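Local coordinates for putative uncharacterized protein (PDB 2Z6V), which is probably a sulfotransferase, inferred to transfer a sulfuryl group to an acceptor that has not been identified, at residues L247-L259 against Y314-I326. Sequence-based numbering, arbitrary orientation.
With PLM (palmitic acid), chain C.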
ATOM      1  N   LEU A 247      -6.329  -3.742   7.866  1.00 26.66           N
ATOM      2  CA  LEU A 247      -5.281  -3.105   7.081  1.00 26.32           C
ATOM      3  C   LEU A 247      -4.793  -3.962   5.938  1.00 26.61           C
ATOM      4  O   LEU A 247      -4.994  -5.180   5.934  1.00 25.75           O
ATOM      5  CB  LEU A 247      -4.103  -2.763   7.985  1.00 24.56           C
ATOM      6  CG  LEU A 247      -4.505  -1.997   9.243  1.00 24.15           C
ATOM      7  CD1 LEU A 247      -3.370  -2.006  10.254  1.00 25.21           C
ATOM      8  CD2 LEU A 247      -4.890  -0.586   8.850  1.00 22.88           C
ATOM      9  N   LYS A 248      -4.147  -3.306   4.974  1.00 26.38           N
ATOM     10  CA  LYS A 248      -3.600  -3.976   3.806  1.00 26.10           C
ATOM     11  C   LYS A 248      -2.386  -3.262   3.224  1.00 26.86           C
ATOM     12  O   LYS A 248      -2.287  -2.038   3.262  1.00 26.00           O
ATOM     13  CB  LYS A 248      -4.664  -4.107   2.710  1.00 26.87           C
ATOM     14  CG  LYS A 248      -4.140  -4.756   1.436  1.00 28.90           C
ATOM     15  CD  LYS A 248      -5.241  -5.138   0.455  1.00 32.44           C
ATOM     16  CE  LYS A 248      -5.776  -3.937  -0.313  1.00 36.02           C
ATOM     17  NZ  LYS A 248      -6.762  -4.340  -1.366  1.00 36.58           N
ATOM     18  N   MET A 249      -1.469  -4.062   2.689  1.00 27.33           N
ATOM     19  CA  MET A 249      -0.254  -3.605   2.023  1.00 26.20           C
ATOM     20  C   MET A 249       0.562  -4.837   1.684  1.00 26.73           C
ATOM     21  O   MET A 249       1.038  -5.539   2.572  1.00 26.09           O
ATOM     22  CB  MET A 249       0.589  -2.675   2.897  1.00 25.07           C
ATOM     23  CG  MET A 249       1.847  -2.219   2.169  1.00 25.67           C
ATOM     24  SD  MET A 249       2.865  -1.010   3.023  1.00 30.62           S
ATOM     25  CE  MET A 249       4.104  -2.054   3.793  1.00 29.20           C
ATOM     26  N   PRO A 250       0.721  -5.126   0.384  1.00 27.44           N
ATOM     27  CA  PRO A 250       1.491  -6.295  -0.052  1.00 27.42           C
ATOM     28  C   PRO A 250       2.866  -6.440   0.597  1.00 27.29           C
ATOM     29  O   PRO A 250       3.167  -7.488   1.168  1.00 30.05           O
ATOM     30  CB  PRO A 250       1.569  -6.111  -1.569  1.00 27.56           C
ATOM     31  CG  PRO A 250       0.244  -5.481  -1.889  1.00 24.95           C
ATOM     32  CD  PRO A 250       0.061  -4.469  -0.763  1.00 25.91           C
ATOM     33  N   SER A 251       3.690  -5.396   0.533  1.00 26.42           N
ATOM     34  CA  SER A 251       5.037  -5.468   1.106  1.00 25.88           C
ATOM     35  C   SER A 251       5.102  -5.665   2.621  1.00 25.13           C
ATOM     36  O   SER A 251       6.189  -5.663   3.196  1.00 23.16           O
ATOM     37  CB  SER A 251       5.888  -4.251   0.697  1.00 24.13           C
ATOM     38  OG  SER A 251       5.254  -3.030   1.026  1.00 28.50           O
ATOM     39  N   HIS A 252       3.952  -5.829   3.271  1.00 25.61           N
ATOM     40  CA  HIS A 252       3.954  -6.106   4.705  1.00 26.69           C
ATOM     41  C   HIS A 252       4.640  -7.473   4.798  1.00 28.15           C
ATOM     42  O   HIS A 252       5.278  -7.807   5.793  1.00 28.28           O
ATOM     43  CB  HIS A 252       2.532  -6.228   5.263  1.00 24.00           C
ATOM     44  CG  HIS A 252       1.961  -4.948   5.785  1.00 24.17           C
ATOM     45  ND1 HIS A 252       2.669  -4.092   6.599  1.00 24.90           N
ATOM     46  CD2 HIS A 252       0.718  -4.418   5.674  1.00 24.36           C
ATOM     47  CE1 HIS A 252       1.888  -3.091   6.969  1.00 24.06           C
ATOM     48  NE2 HIS A 252       0.698  -3.266   6.423  1.00 21.17           N
ATOM     49  N   SER A 253       4.494  -8.260   3.736  1.00 29.25           N
ATOM     50  CA  SER A 253       5.096  -9.585   3.657  1.00 31.87           C
ATOM     51  C   SER A 253       6.618  -9.466   3.716  1.00 33.10           C
ATOM     52  O   SER A 253       7.289 -10.226   4.405  1.00 34.87           O
ATOM     53  CB  SER A 253       4.684 -10.263   2.348  1.00 32.14           C
ATOM     54  OG  SER A 253       4.949  -9.418   1.240  1.00 29.54           O
ATOM     55  N   VAL A 254       7.155  -8.508   2.976  1.00 33.80           N
ATOM     56  CA  VAL A 254       8.587  -8.282   2.952  1.00 34.65           C
ATOM     57  C   VAL A 254       9.053  -7.852   4.339  1.00 35.63           C
ATOM     58  O   VAL A 254       9.997  -8.415   4.893  1.00 38.10           O
ATOM     59  CB  VAL A 254       8.939  -7.182   1.932  1.00 35.06           C
ATOM     60  CG1 VAL A 254      10.427  -6.919   1.937  1.00 32.98           C
ATOM     61  CG2 VAL A 254       8.462  -7.599   0.540  1.00 35.30           C
ATOM     62  N   HIS A 255       8.369  -6.865   4.903  1.00 34.51           N
ATOM     63  CA  HIS A 255       8.714  -6.337   6.216  1.00 34.74           C
ATOM     64  C   HIS A 255       7.979  -7.041   7.359  1.00 34.00           C
ATOM     65  O   HIS A 255       7.807  -6.459   8.435  1.00 35.76           O
ATOM     66  CB  HIS A 255       8.386  -4.839   6.262  1.00 34.10           C
ATOM     67  CG  HIS A 255       8.846  -4.082   5.055  1.00 34.53           C
ATOM     68  ND1 HIS A 255      10.156  -4.086   4.629  1.00 34.29           N
ATOM     69  CD2 HIS A 255       8.166  -3.312   4.173  1.00 33.98           C
ATOM     70  CE1 HIS A 255      10.264  -3.351   3.536  1.00 34.67           C
ATOM     71  NE2 HIS A 255       9.070  -2.870   3.239  1.00 33.43           N
ATOM     72  N   ILE A 256       7.567  -8.288   7.149  1.00 32.02           N
ATOM     73  CA  ILE A 256       6.810  -9.002   8.178  1.00 30.50           C
ATOM     74  C   ILE A 256       7.468  -9.079   9.556  1.00 31.47           C
ATOM     75  O   ILE A 256       6.774  -9.130  10.576  1.00 30.73           O
ATOM     76  CB  ILE A 256       6.420 -10.422   7.707  1.00 28.23           C
ATOM     77  CG1 ILE A 256       5.399 -11.016   8.685  1.00 26.57           C
ATOM     78  CG2 ILE A 256       7.658 -11.289   7.567  1.00 26.27           C
ATOM     79  CD1 ILE A 256       4.601 -12.163   8.114  1.00 26.03           C
ATOM     80  N   GLU A 257       8.796  -9.068   9.597  1.00 31.87           N
ATOM     81  CA  GLU A 257       9.496  -9.118  10.874  1.00 32.95           C
ATOM     82  C   GLU A 257       9.298  -7.849  11.713  1.00 33.22           C
ATOM     83  O   GLU A 257       9.095  -7.927  12.926  1.00 34.04           O
ATOM     84  CB  GLU A 257      10.991  -9.373  10.661  1.00 33.24           C
ATOM     85  CG  GLU A 257      11.342 -10.792  10.194  1.00 37.89           C
ATOM     86  CD  GLU A 257      10.568 -11.884  10.937  1.00 39.37           C
ATOM     87  OE1 GLU A 257      10.179 -11.654  12.103  1.00 41.90           O
ATOM     88  OE2 GLU A 257      10.358 -12.974  10.358  1.00 37.52           O
ATOM     89  N   ALA A 258       9.355  -6.681  11.079  1.00 32.10           N
ATOM     90  CA  ALA A 258       9.173  -5.429  11.808  1.00 31.41           C
ATOM     91  C   ALA A 258       7.705  -5.267  12.209  1.00 31.50           C
ATOM     92  O   ALA A 258       7.393  -4.738  13.281  1.00 28.70           O
ATOM     93  CB  ALA A 258       9.624  -4.248  10.956  1.00 31.36           C
ATOM     94  N   LEU A 259       6.808  -5.723  11.334  1.00 30.47           N
ATOM     95  CA  LEU A 259       5.377  -5.662  11.596  1.00 28.03           C
ATOM     96  C   LEU A 259       5.086  -6.422  12.900  1.00 28.28           C
ATOM     97  O   LEU A 259       4.505  -5.868  13.837  1.00 27.15           O
ATOM     98  CB  LEU A 259       4.619  -6.290  10.416  1.00 26.57           C
ATOM     99  CG  LEU A 259       3.085  -6.323  10.398  1.00 25.54           C
ATOM    100  CD1 LEU A 259       2.610  -6.746   9.021  1.00 23.85           C
ATOM    101  CD2 LEU A 259       2.551  -7.280  11.438  1.00 24.13           C
ATOM    102  N   TYR A 314      11.383 -11.544  -2.481  1.00 34.41           N
ATOM    103  CA  TYR A 314      11.250 -11.087  -1.106  1.00 32.30           C
ATOM    104  C   TYR A 314       9.804 -11.190  -0.635  1.00 32.31           C
ATOM    105  O   TYR A 314       9.544 -11.469   0.536  1.00 32.59           O
ATOM    106  CB  TYR A 314      11.702  -9.637  -0.968  1.00 31.59           C
ATOM    107  CG  TYR A 314      13.196  -9.434  -0.987  1.00 33.11           C
ATOM    108  CD1 TYR A 314      13.927  -9.566  -2.163  1.00 34.31           C
ATOM    109  CD2 TYR A 314      13.871  -9.058   0.168  1.00 32.54           C
ATOM    110  CE1 TYR A 314      15.295  -9.318  -2.185  1.00 35.22           C
ATOM    111  CE2 TYR A 314      15.227  -8.810   0.159  1.00 34.14           C
ATOM    112  CZ  TYR A 314      15.938  -8.934  -1.016  1.00 35.85           C
ATOM    113  OH  TYR A 314      17.283  -8.636  -1.017  1.00 35.91           O
ATOM    114  N   HIS A 315       8.861 -10.961  -1.542  1.00 30.80           N
ATOM    115  CA  HIS A 315       7.456 -11.024  -1.171  1.00 31.41           C
ATOM    116  C   HIS A 315       6.972 -12.412  -0.782  1.00 30.74           C
ATOM    117  O   HIS A 315       5.970 -12.529  -0.087  1.00 29.11           O
ATOM    118  CB  HIS A 315       6.568 -10.468  -2.287  1.00 32.18           C
ATOM    119  CG  HIS A 315       6.531  -8.972  -2.340  1.00 34.15           C
ATOM    120  ND1 HIS A 315       7.579  -8.216  -2.822  1.00 34.62           N
ATOM    121  CD2 HIS A 315       5.577  -8.092  -1.956  1.00 32.68           C
ATOM    122  CE1 HIS A 315       7.271  -6.934  -2.736  1.00 33.11           C
ATOM    123  NE2 HIS A 315       6.063  -6.832  -2.213  1.00 33.16           N
ATOM    124  N   VAL A 316       7.663 -13.460  -1.229  1.00 31.38           N
ATOM    125  CA  VAL A 316       7.253 -14.816  -0.869  1.00 32.86           C
ATOM    126  C   VAL A 316       8.142 -15.439   0.204  1.00 34.68           C
ATOM    127  O   VAL A 316       7.642 -16.079   1.128  1.00 36.17           O
ATOM    128  CB  VAL A 316       7.204 -15.778  -2.098  1.00 31.87           C
ATOM    129  CG1 VAL A 316       6.148 -15.306  -3.082  1.00 29.89           C
ATOM    130  CG2 VAL A 316       8.572 -15.877  -2.758  1.00 29.87           C
ATOM    131  N   ASP A 317       9.453 -15.237   0.106  1.00 35.81           N
ATOM    132  CA  ASP A 317      10.362 -15.815   1.092  1.00 37.18           C
ATOM    133  C   ASP A 317      10.312 -15.153   2.466  1.00 36.94           C
ATOM    134  O   ASP A 317      10.376 -15.851   3.483  1.00 38.30           O
ATOM    135  CB  ASP A 317      11.806 -15.818   0.574  1.00 39.18           C
ATOM    136  CG  ASP A 317      11.972 -16.638  -0.704  1.00 43.56           C
ATOM    137  OD1 ASP A 317      11.198 -17.604  -0.922  1.00 44.50           O
ATOM    138  OD2 ASP A 317      12.890 -16.318  -1.488  1.00 45.88           O
ATOM    139  N   ARG A 318      10.206 -13.826   2.521  1.00 34.67           N
ATOM    140  CA  ARG A 318      10.147 -13.166   3.821  1.00 33.71           C
ATOM    141  C   ARG A 318       9.021 -13.773   4.648  1.00 34.61           C
ATOM    142  O   ARG A 318       9.241 -14.210   5.779  1.00 34.53           O
ATOM    143  CB  ARG A 318       9.934 -11.659   3.677  1.00 33.18           C
ATOM    144  CG  ARG A 318      11.190 -10.880   3.321  1.00 31.32           C
ATOM    145  CD  ARG A 318      12.263 -11.093   4.368  1.00 28.04           C
ATOM    146  NE  ARG A 318      13.497 -10.387   4.050  1.00 27.07           N
ATOM    147  CZ  ARG A 318      13.626  -9.064   4.044  1.00 29.07           C
ATOM    148  NH1 ARG A 318      12.591  -8.287   4.344  1.00 26.45           N
ATOM    149  NH2 ARG A 318      14.796  -8.516   3.734  1.00 26.51           N
ATOM    150  N   PRO A 319       7.794 -13.816   4.097  1.00 34.53           N
ATOM    151  CA  PRO A 319       6.696 -14.400   4.872  1.00 33.06           C
ATOM    152  C   PRO A 319       6.813 -15.920   5.016  1.00 33.05           C
ATOM    153  O   PRO A 319       6.359 -16.477   6.009  1.00 33.59           O
ATOM    154  CB  PRO A 319       5.453 -13.956   4.101  1.00 32.47           C
ATOM    155  CG  PRO A 319       5.943 -13.848   2.706  1.00 32.35           C
ATOM    156  CD  PRO A 319       7.284 -13.188   2.865  1.00 33.48           C
ATOM    157  N   LEU A 320       7.415 -16.600   4.043  1.00 32.35           N
ATOM    158  CA  LEU A 320       7.565 -18.051   4.165  1.00 32.99           C
ATOM    159  C   LEU A 320       8.425 -18.402   5.385  1.00 33.87           C
ATOM    160  O   LEU A 320       8.101 -19.326   6.138  1.00 33.55           O
ATOM    161  CB  LEU A 320       8.174 -18.654   2.895  1.00 30.46           C
ATOM    162  CG  LEU A 320       7.121 -18.990   1.830  1.00 33.79           C
ATOM    163  CD1 LEU A 320       7.777 -19.217   0.474  1.00 32.65           C
ATOM    164  CD2 LEU A 320       6.328 -20.208   2.269  1.00 30.28           C
ATOM    165  N   ARG A 321       9.513 -17.663   5.581  1.00 33.89           N
ATOM    166  CA  ARG A 321      10.391 -17.895   6.719  1.00 34.73           C
ATOM    167  C   ARG A 321       9.669 -17.600   8.030  1.00 35.88           C
ATOM    168  O   ARG A 321       9.808 -18.347   8.999  1.00 37.96           O
ATOM    169  CB  ARG A 321      11.647 -17.016   6.632  1.00 34.78           C
ATOM    170  CG  ARG A 321      12.576 -17.346   5.473  1.00 38.76           C
ATOM    171  CD  ARG A 321      12.990 -18.823   5.466  1.00 38.87           C
ATOM    172  NE  ARG A 321      12.451 -19.511   4.297  1.00 41.31           N
ATOM    173  CZ  ARG A 321      11.694 -20.604   4.346  1.00 43.37           C
ATOM    174  NH1 ARG A 321      11.378 -21.154   5.508  1.00 43.08           N
ATOM    175  NH2 ARG A 321      11.238 -21.143   3.222  1.00 45.05           N
ATOM    176  N   ALA A 322       8.905 -16.510   8.060  1.00 35.54           N
ATOM    177  CA  ALA A 322       8.177 -16.123   9.265  1.00 35.73           C
ATOM    178  C   ALA A 322       7.133 -17.166   9.634  1.00 35.79           C
ATOM    179  O   ALA A 322       6.899 -17.436  10.811  1.00 35.69           O
ATOM    180  CB  ALA A 322       7.513 -14.772   9.060  1.00 35.03           C
ATOM    181  N   ARG A 323       6.511 -17.746   8.612  1.00 35.77           N
ATOM    182  CA  ARG A 323       5.488 -18.769   8.795  1.00 35.95           C
ATOM    183  C   ARG A 323       6.113 -20.049   9.352  1.00 36.10           C
ATOM    184  O   ARG A 323       5.532 -20.725  10.205  1.00 35.83           O
ATOM    185  CB  ARG A 323       4.804 -19.054   7.451  1.00 35.47           C
ATOM    186  CG  ARG A 323       3.907 -20.281   7.427  1.00 34.74           C
ATOM    187  CD  ARG A 323       3.195 -20.394   6.092  1.00 35.31           C
ATOM    188  NE  ARG A 323       2.349 -21.583   6.015  1.00 34.56           N
ATOM    189  CZ  ARG A 323       2.814 -22.818   5.879  1.00 34.55           C
ATOM    190  NH1 ARG A 323       4.122 -23.023   5.799  1.00 34.70           N
ATOM    191  NH2 ARG A 323       1.975 -23.847   5.831  1.00 32.01           N
ATOM    192  N   GLU A 324       7.303 -20.374   8.867  1.00 34.92           N
ATOM    193  CA  GLU A 324       7.992 -21.565   9.327  1.00 35.97           C
ATOM    194  C   GLU A 324       8.304 -21.429  10.815  1.00 35.04           C
ATOM    195  O   GLU A 324       8.249 -22.400  11.571  1.00 35.66           O
ATOM    196  CB  GLU A 324       9.287 -21.770   8.530  1.00 36.55           C
ATOM    197  CG  GLU A 324      10.136 -22.930   9.021  1.00 42.45           C
ATOM    198  CD  GLU A 324      11.296 -23.256   8.099  1.00 45.41           C
ATOM    199  OE1 GLU A 324      12.080 -22.343   7.765  1.00 46.92           O
ATOM    200  OE2 GLU A 324      11.429 -24.438   7.712  1.00 49.80           O
ATOM    201  N   ARG A 325       8.593 -20.203  11.234  1.00 33.67           N
ATOM    202  CA  ARG A 325       8.943 -19.934  12.616  1.00 31.91           C
ATOM    203  C   ARG A 325       7.775 -19.828  13.582  1.00 31.77           C
ATOM    204  O   ARG A 325       7.838 -20.392  14.675  1.00 31.88           O
ATOM    205  CB  ARG A 325       9.791 -18.660  12.693  1.00 30.66           C
ATOM    206  CG  ARG A 325      10.048 -18.174  14.106  1.00 31.20           C
ATOM    207  CD  ARG A 325      11.089 -17.072  14.115  1.00 34.01           C
ATOM    208  NE  ARG A 325      10.675 -15.908  13.334  1.00 38.41           N
ATOM    209  CZ  ARG A 325       9.791 -15.005  13.746  1.00 40.58           C
ATOM    210  NH1 ARG A 325       9.225 -15.125  14.944  1.00 42.97           N
ATOM    211  NH2 ARG A 325       9.467 -13.987  12.959  1.00 40.32           N
ATOM    212  N   ILE A 326       6.713 -19.124  13.184  1.00 30.52           N
ATOM    213  CA  ILE A 326       5.562 -18.927  14.066  1.00 29.16           C
ATOM    214  C   ILE A 326       4.357 -19.847  13.842  1.00 30.90           C
ATOM    215  O   ILE A 326       3.439 -19.877  14.668  1.00 31.18           O
ATOM    216  CB  ILE A 326       5.089 -17.447  14.024  1.00 28.98           C
ATOM    217  CG1 ILE A 326       4.424 -17.137  12.676  1.00 26.63           C
ATOM    218  CG2 ILE A 326       6.287 -16.512  14.269  1.00 26.11           C
ATOM    219  CD1 ILE A 326       3.992 -15.701  12.529  1.00 22.56           C
TER
HETATM  220  C1  PLM C 700       7.932  -0.159  -6.761  1.00 68.21           C
HETATM  221  O1  PLM C 700       9.075  -0.558  -7.073  1.00 68.45           O
HETATM  222  O2  PLM C 700       7.643   0.982  -6.341  1.00 69.19           O
HETATM  223  C2  PLM C 700       6.773  -1.149  -6.906  1.00 65.87           C
HETATM  224  C3  PLM C 700       7.106  -2.491  -6.252  1.00 62.02           C
HETATM  225  C4  PLM C 700       5.919  -3.457  -6.262  1.00 61.68           C
HETATM  226  C5  PLM C 700       4.724  -2.895  -5.487  1.00 58.54           C
HETATM  227  C6  PLM C 700       3.920  -1.898  -6.325  1.00 59.44           C
HETATM  228  C7  PLM C 700       2.942  -1.127  -5.438  1.00 57.86           C
HETATM  229  C8  PLM C 700       3.686  -0.106  -4.575  1.00 58.29           C
HETATM  230  C9  PLM C 700       3.085  -0.066  -3.170  1.00 58.87           C
HETATM  231  CA  PLM C 700       1.568   0.127  -3.215  1.00 60.30           C
HETATM  232  CB  PLM C 700       0.910  -0.319  -1.906  1.00 56.70           C
HETATM  233  CC  PLM C 700       1.288  -1.769  -1.603  1.00 55.57           C
HETATM  234  CD  PLM C 700       2.687  -1.851  -0.986  1.00 57.27           C
HETATM  235  CE  PLM C 700       3.312  -3.239  -1.143  1.00 52.86           C
HETATM  236  CF  PLM C 700       3.552  -3.544  -2.623  1.00 53.76           C
HETATM  237  CG  PLM C 700       4.307  -4.859  -2.818  1.00 50.34           C
HETATM  238  O   HOH W   1      12.456  -5.629   5.272  1.00 28.50           O
HETATM  239  O   HOH W   2      11.100 -13.301   7.484  1.00 32.21           O
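Val254 lays its CG2 methyl over the centre of one face of the His315 imidazole, 3.5 Å from the ring centroid and 9° off the normal, a CH-pi contact; a branched valine suits the spot because it can set one methyl on the flat ring. His315 ND1 is hydrogen-bonded to Gln311 O. Tyr314 CD2 covers one face of the Arg318 guanidinium toward the rim, while Val254 O meets that group at its edge. The contact belongs to the alpha/beta core of the sulfotransferase family, where the loop leaving parallel strand 244-248 and the start of helix 256-262 pack against the end of helix 301-326.

Arg318 suits its place because its long side chain, bent at chi2 (-58°), reaches back to the turn 253-256: its NH1 donates to Val254 O at 2.7 Å. Val254 O lies in the guanidinium plane, whereas NH1 stands well above the Val254 carbonyl plane. The same NH1 donates a hydrogen bond to a water that also meets His255 ND1, and NH2 is hydrogen-bonded to Phe218 O, so several bonds fix the group's rotation. Pro319, whose ring nitrogen has no proton to give, marks a kink in the helix and places its CD 3.3 Å from Ser253 O.

Further along, small Ala322 leaves room for branched Ile256, whose CG2 comes within 3.8 Å of Ala322 CB. At the more exposed end Glu257 and Arg325 approach from opposite directions in a salt bridge, with carboxylate and guanidinium planes 54° apart. Arg325 NH2 lies near both carboxylate oxygens, 2.6 Å from Glu257 OE1, and donates its hydrogen bond to the syn lone pair of Glu257 OE2; a water links OE2 to Arg318 O.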